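Long-range contacts in DUF2520 domain-containing protein (Thermotoga maritima, PDB 2I76), which is of unknown function but binds NADPH and is probably a dehydrogenase: residues F91-I96 with I152-K157; I124-E129 with E143-K148. One frame throughout, in Å; residues are numbered along the deposited sequence.

Contact 1: F91-I96 with I152-K157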
# COMPACT_ATOMS: atom_id res chain seq x y z
N PHE A 91 13.44 -14.48 5.67
CA PHE A 91 14.67 -14.29 4.93
C PHE A 91 15.45 -15.58 4.85
O PHE A 91 15.74 -16.07 3.76
CB PHE A 91 15.52 -13.23 5.61
CG PHE A 91 16.81 -12.96 4.90
CD1 PHE A 91 16.80 -12.40 3.62
CD2 PHE A 91 18.03 -13.28 5.50
CE1 PHE A 91 17.99 -12.15 2.95
CE2 PHE A 91 19.22 -13.04 4.84
CZ PHE A 91 19.21 -12.48 3.56
N LEU A 92 15.78 -16.12 6.02
CA LEU A 92 16.55 -17.36 6.14
C LEU A 92 15.83 -18.56 5.54
O LEU A 92 14.60 -18.60 5.48
CB LEU A 92 16.90 -17.63 7.61
CG LEU A 92 17.83 -16.62 8.31
CD1 LEU A 92 17.77 -16.77 9.83
CD2 LEU A 92 19.23 -16.81 7.79
N SER A 93 16.63 -19.54 5.12
CA SER A 93 16.12 -20.75 4.50
C SER A 93 16.20 -21.96 5.42
O SER A 93 17.01 -21.99 6.36
CB SER A 93 16.92 -21.05 3.23
OG SER A 93 16.40 -22.16 2.54
N SER A 94 15.36 -22.95 5.16
CA SER A 94 15.36 -24.19 5.93
C SER A 94 16.79 -24.73 5.94
O SER A 94 17.31 -25.12 6.99
CB SER A 94 14.46 -25.22 5.25
OG SER A 94 14.97 -25.54 3.96
N GLU A 95 17.41 -24.74 4.76
CA GLU A 95 18.77 -25.21 4.57
C GLU A 95 19.76 -24.73 5.63
O GLU A 95 20.84 -25.31 5.77
CB GLU A 95 19.29 -24.79 3.20
CG GLU A 95 19.00 -25.77 2.09
CD GLU A 95 19.57 -25.31 0.76
OE1 GLU A 95 20.74 -24.89 0.74
OE2 GLU A 95 18.84 -25.38 -0.26
N ILE A 96 19.41 -23.68 6.35
CA ILE A 96 20.33 -23.20 7.37
C ILE A 96 20.51 -24.27 8.45
O ILE A 96 21.44 -24.20 9.25
CB ILE A 96 19.82 -21.87 8.00
CG1 ILE A 96 20.90 -21.28 8.90
CG2 ILE A 96 18.54 -22.12 8.78
CD1 ILE A 96 20.51 -19.95 9.56
N ILE A 152 8.66 -22.30 -2.71
CA ILE A 152 9.72 -21.54 -3.34
C ILE A 152 11.05 -22.25 -3.09
O ILE A 152 11.29 -22.75 -2.00
CB ILE A 152 9.74 -20.09 -2.77
CG1 ILE A 152 11.14 -19.50 -2.84
CG2 ILE A 152 9.26 -20.07 -1.33
CD1 ILE A 152 11.23 -18.14 -2.20
N PRO A 153 11.93 -22.31 -4.10
CA PRO A 153 13.20 -23.00 -3.82
C PRO A 153 13.98 -22.30 -2.72
O PRO A 153 13.81 -21.09 -2.50
CB PRO A 153 13.92 -22.95 -5.17
CG PRO A 153 13.43 -21.64 -5.76
CD PRO A 153 11.95 -21.68 -5.43
N SER A 154 14.82 -23.05 -2.02
CA SER A 154 15.64 -22.48 -0.94
C SER A 154 16.61 -21.42 -1.46
O SER A 154 17.02 -20.51 -0.72
CB SER A 154 16.44 -23.59 -0.24
OG SER A 154 15.62 -24.41 0.57
N GLU A 155 16.98 -21.54 -2.73
CA GLU A 155 17.91 -20.59 -3.33
C GLU A 155 17.21 -19.36 -3.93
O GLU A 155 17.74 -18.69 -4.82
CB GLU A 155 18.77 -21.33 -4.37
CG GLU A 155 18.01 -22.40 -5.12
CD GLU A 155 17.40 -21.88 -6.41
OE1 GLU A 155 16.32 -22.40 -6.81
OE2 GLU A 155 18.00 -20.97 -7.02
N LYS A 156 16.02 -19.07 -3.42
CA LYS A 156 15.24 -17.94 -3.88
C LYS A 156 14.46 -17.26 -2.75
O LYS A 156 13.59 -16.44 -2.99
CB LYS A 156 14.27 -18.38 -4.98
CG LYS A 156 14.92 -18.80 -6.28
CD LYS A 156 15.80 -17.71 -6.83
CE LYS A 156 16.11 -17.99 -8.28
NZ LYS A 156 14.85 -18.25 -9.06
N LYS A 157 14.79 -17.61 -1.52
CA LYS A 157 14.10 -17.04 -0.37
C LYS A 157 14.47 -15.58 -0.15
O LYS A 157 13.68 -14.81 0.41
CB LYS A 157 14.41 -17.89 0.87
CG LYS A 157 13.42 -17.70 1.99
CD LYS A 157 13.32 -18.94 2.84
CE LYS A 157 12.27 -18.78 3.93
NZ LYS A 157 10.98 -18.33 3.36
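The carboxylate of Glu95 meets Ser154 through one oxygen, OE2, which lies 3.5 Å from Ser154 OG at an angle too poor for a hydrogen bond. The other flat group belongs to Phe91, whose side chain sets off away from 152-157; its ring meets that of His161 with the planes at about 65° and also packs on Lys158 and on Glu228 of the second subunit. What Phe91 and Leu92 offer to Lys157 is therefore mostly backbone. With CG anti to the backbone N (chi1 -161°), the Lys157 chain runs along this backbone: CG lies 3.3 Å from Phe91 O, and CD comes within 3.7 Å of Ser93 CA and 4.2 Å of Ser93 CB. On this side the contact is made by the methylenes of the lysine, and the chain bends only at its last torsion, beyond CD. Further along, Ser93 faces Ser154. Its hydroxyl, anti to the backbone N (chi1 -176°), stands 3.1 Å from Ser154 OG, and Ser94 OG is 3.6 Å from the same atom. The stronger polar partner of these three hydroxyls is the carboxylate of Glu129: Ser93 and Ser94 are probably hydrogen-bonded to it, whereas Ser154 OG is modelled so close that the detail of its bond is doubtful. Hydroxyls donated by Ser93 and Ser94 would probably help to stabilise its negative charge. About 286 Å² is buried between the segments. Ser94, Glu95 and Lys157 all touch strand 102-107. Residues 152-157 leave strand 149-151, outermost in this chain's sheet, with Lys156 at the N-cap position of the next helix, so the contact joins the loop between strands 85-87 and 102-107 to the turn that leads from strand 149-151 into helix 157-168.

Contact 2: I124-E129 with E143-K148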
# COMPACT_ATOMS: atom_id res chain seq x y z
N ILE A 124 -3.98 -15.64 5.10
CA ILE A 124 -2.56 -15.53 5.33
C ILE A 124 -1.87 -16.42 4.31
O ILE A 124 -1.83 -17.64 4.47
CB ILE A 124 -2.16 -16.02 6.73
CG1 ILE A 124 -2.73 -15.08 7.78
CG2 ILE A 124 -0.65 -16.05 6.87
CD1 ILE A 124 -2.40 -15.50 9.20
N VAL A 125 -1.34 -15.81 3.26
CA VAL A 125 -0.64 -16.58 2.25
C VAL A 125 0.70 -17.00 2.84
O VAL A 125 1.45 -16.15 3.35
CB VAL A 125 -0.39 -15.74 0.98
CG1 VAL A 125 0.43 -16.53 -0.02
CG2 VAL A 125 -1.71 -15.32 0.37
N PHE A 126 0.98 -18.29 2.79
CA PHE A 126 2.24 -18.81 3.34
C PHE A 126 3.35 -19.03 2.34
O PHE A 126 3.14 -19.47 1.21
CB PHE A 126 2.02 -20.12 4.08
CG PHE A 126 1.27 -19.98 5.37
CD1 PHE A 126 -0.09 -20.26 5.42
CD2 PHE A 126 1.92 -19.58 6.52
CE1 PHE A 126 -0.79 -20.15 6.62
CE2 PHE A 126 1.24 -19.46 7.72
CZ PHE A 126 -0.12 -19.75 7.77
N GLY A 127 4.56 -18.71 2.78
CA GLY A 127 5.72 -18.93 1.95
C GLY A 127 6.41 -20.15 2.52
O GLY A 127 7.07 -20.07 3.56
N LEU A 128 6.22 -21.29 1.87
CA LEU A 128 6.83 -22.52 2.34
C LEU A 128 8.07 -22.77 1.51
O LEU A 128 8.26 -22.17 0.45
CB LEU A 128 5.85 -23.68 2.22
CG LEU A 128 4.38 -23.35 2.51
CD1 LEU A 128 3.58 -24.63 2.62
CD2 LEU A 128 4.27 -22.55 3.78
N GLU A 129 8.91 -23.69 1.99
CA GLU A 129 10.16 -24.05 1.33
C GLU A 129 10.80 -25.04 2.29
O GLU A 129 11.29 -24.67 3.36
CB GLU A 129 11.01 -22.78 1.14
CG GLU A 129 12.46 -22.97 0.73
CD GLU A 129 13.37 -23.21 1.92
OE1 GLU A 129 13.83 -24.37 2.11
OE2 GLU A 129 13.63 -22.26 2.69
N GLU A 143 -2.14 -25.71 4.47
CA GLU A 143 -3.40 -26.13 3.88
C GLU A 143 -4.50 -26.08 4.94
O GLU A 143 -5.66 -25.80 4.64
CB GLU A 143 -3.28 -27.55 3.34
CG GLU A 143 -3.76 -27.68 1.92
CD GLU A 143 -5.07 -26.94 1.69
OE1 GLU A 143 -6.03 -27.16 2.46
OE2 GLU A 143 -5.13 -26.15 0.73
N GLU A 144 -4.11 -26.35 6.18
CA GLU A 144 -5.06 -26.32 7.28
C GLU A 144 -5.38 -24.90 7.72
O GLU A 144 -6.47 -24.40 7.47
CB GLU A 144 -4.52 -27.09 8.47
CG GLU A 144 -4.79 -28.57 8.39
CD GLU A 144 -4.70 -29.23 9.75
OE1 GLU A 144 -5.44 -28.79 10.67
OE2 GLU A 144 -3.90 -30.18 9.88
N ILE A 145 -4.42 -24.26 8.38
CA ILE A 145 -4.57 -22.89 8.85
C ILE A 145 -5.32 -21.98 7.86
O ILE A 145 -6.27 -21.30 8.26
CB ILE A 145 -3.18 -22.27 9.18
CG1 ILE A 145 -2.47 -23.11 10.26
CG2 ILE A 145 -3.35 -20.84 9.64
CD1 ILE A 145 -1.03 -22.67 10.54
N SER A 146 -4.88 -22.00 6.59
CA SER A 146 -5.47 -21.21 5.51
C SER A 146 -4.93 -21.71 4.18
O SER A 146 -3.77 -21.53 3.86
CB SER A 146 -5.18 -19.73 5.67
OG SER A 146 -3.80 -19.46 5.77
N GLY A 147 -5.81 -22.32 3.41
CA GLY A 147 -5.42 -22.90 2.11
C GLY A 147 -4.78 -22.06 1.03
O GLY A 147 -4.94 -22.31 -0.18
N LYS A 148 -4.00 -21.07 1.46
CA LYS A 148 -3.33 -20.20 0.55
C LYS A 148 -1.83 -20.21 0.88
O LYS A 148 -1.43 -19.90 2.01
CB LYS A 148 -3.91 -18.81 0.70
CG LYS A 148 -5.41 -18.84 0.91
CD LYS A 148 -5.97 -17.43 0.91
CE LYS A 148 -7.44 -17.39 1.32
NZ LYS A 148 -7.95 -15.99 1.46
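Phe126 N donates a nearly straight hydrogen bond (3.0 Å, N-H...O angle 160°) to Lys148 O, and Val125 CA adds a CA-H...O contact to the same oxygen at 3.4 Å, with an angle of 148° at the hydrogen. A second bond comes from a side chain: Ser146 OG, lying between its own backbone N and carbonyl carbon, donates to Ile124 O at 3.0 Å, approaching from a position tilted out of the carbonyl plane. Ser146 is the first residue to leave helical geometry after helix 135-145, and its hydroxyl ties the turn that follows to the backbone of 124-129. The Phe126 ring lies against Ile145, with CG beside the backbone N (chi1 -70°). Ile124 CG2 covers one face, 3.8 Å above the plane and offset toward the rim. At the edge lie Lys148 O and Ile145 CG2, the latter 3.9 Å from CZ, and the Phe126 and Ile145 side chains cross at about a right angle. The segments belong to a beta-alpha-beta unit in which strand 126-128 is followed by helix 135-145 and then by the parallel strand 149-151; the bond to Lys148 O continues into the pairing of Phe126 and Leu128 with Phe150. Were Phe126 an alanine, the ring edge that Ile145 meets would be lost, which would probably leave a gap beside Ile145 and take from Ile124 CG2 the face it rests on. Val125 points away, yet its CG2 still comes within 4.1 Å of Lys148 CB, beyond which the extended lysine chain leads off from the contact. Helix 12-19 flanks the same apolar patch: Phe16 touches both Ile124 and Ile145, Phe17 touches Ile145, and Pro107 of strand 102-107 packs on Phe126.

How the contacts relate
Contact 2 is nested along the chain within the loop that contact 1 closes, and their centres are 16 Å apart. Glu129, at the end of segment 124-129, bridges them: OE2 lies 2.8 Å from Ser93 OG and OE1 2.5 Å from Ser94 OG, both probable hydrogen bonds. Strand 126-128 thus has one end in the pairing and helix packing of contact 2 and the other beside the serines of contact 1. The coenzyme site is near both: the side chain of Leu92 is about 6 Å from a bound NADPH and about 3 Å from that of Asp68, an NADPH-binding residue, while that of Phe126 is about 8 Å from an NADPH.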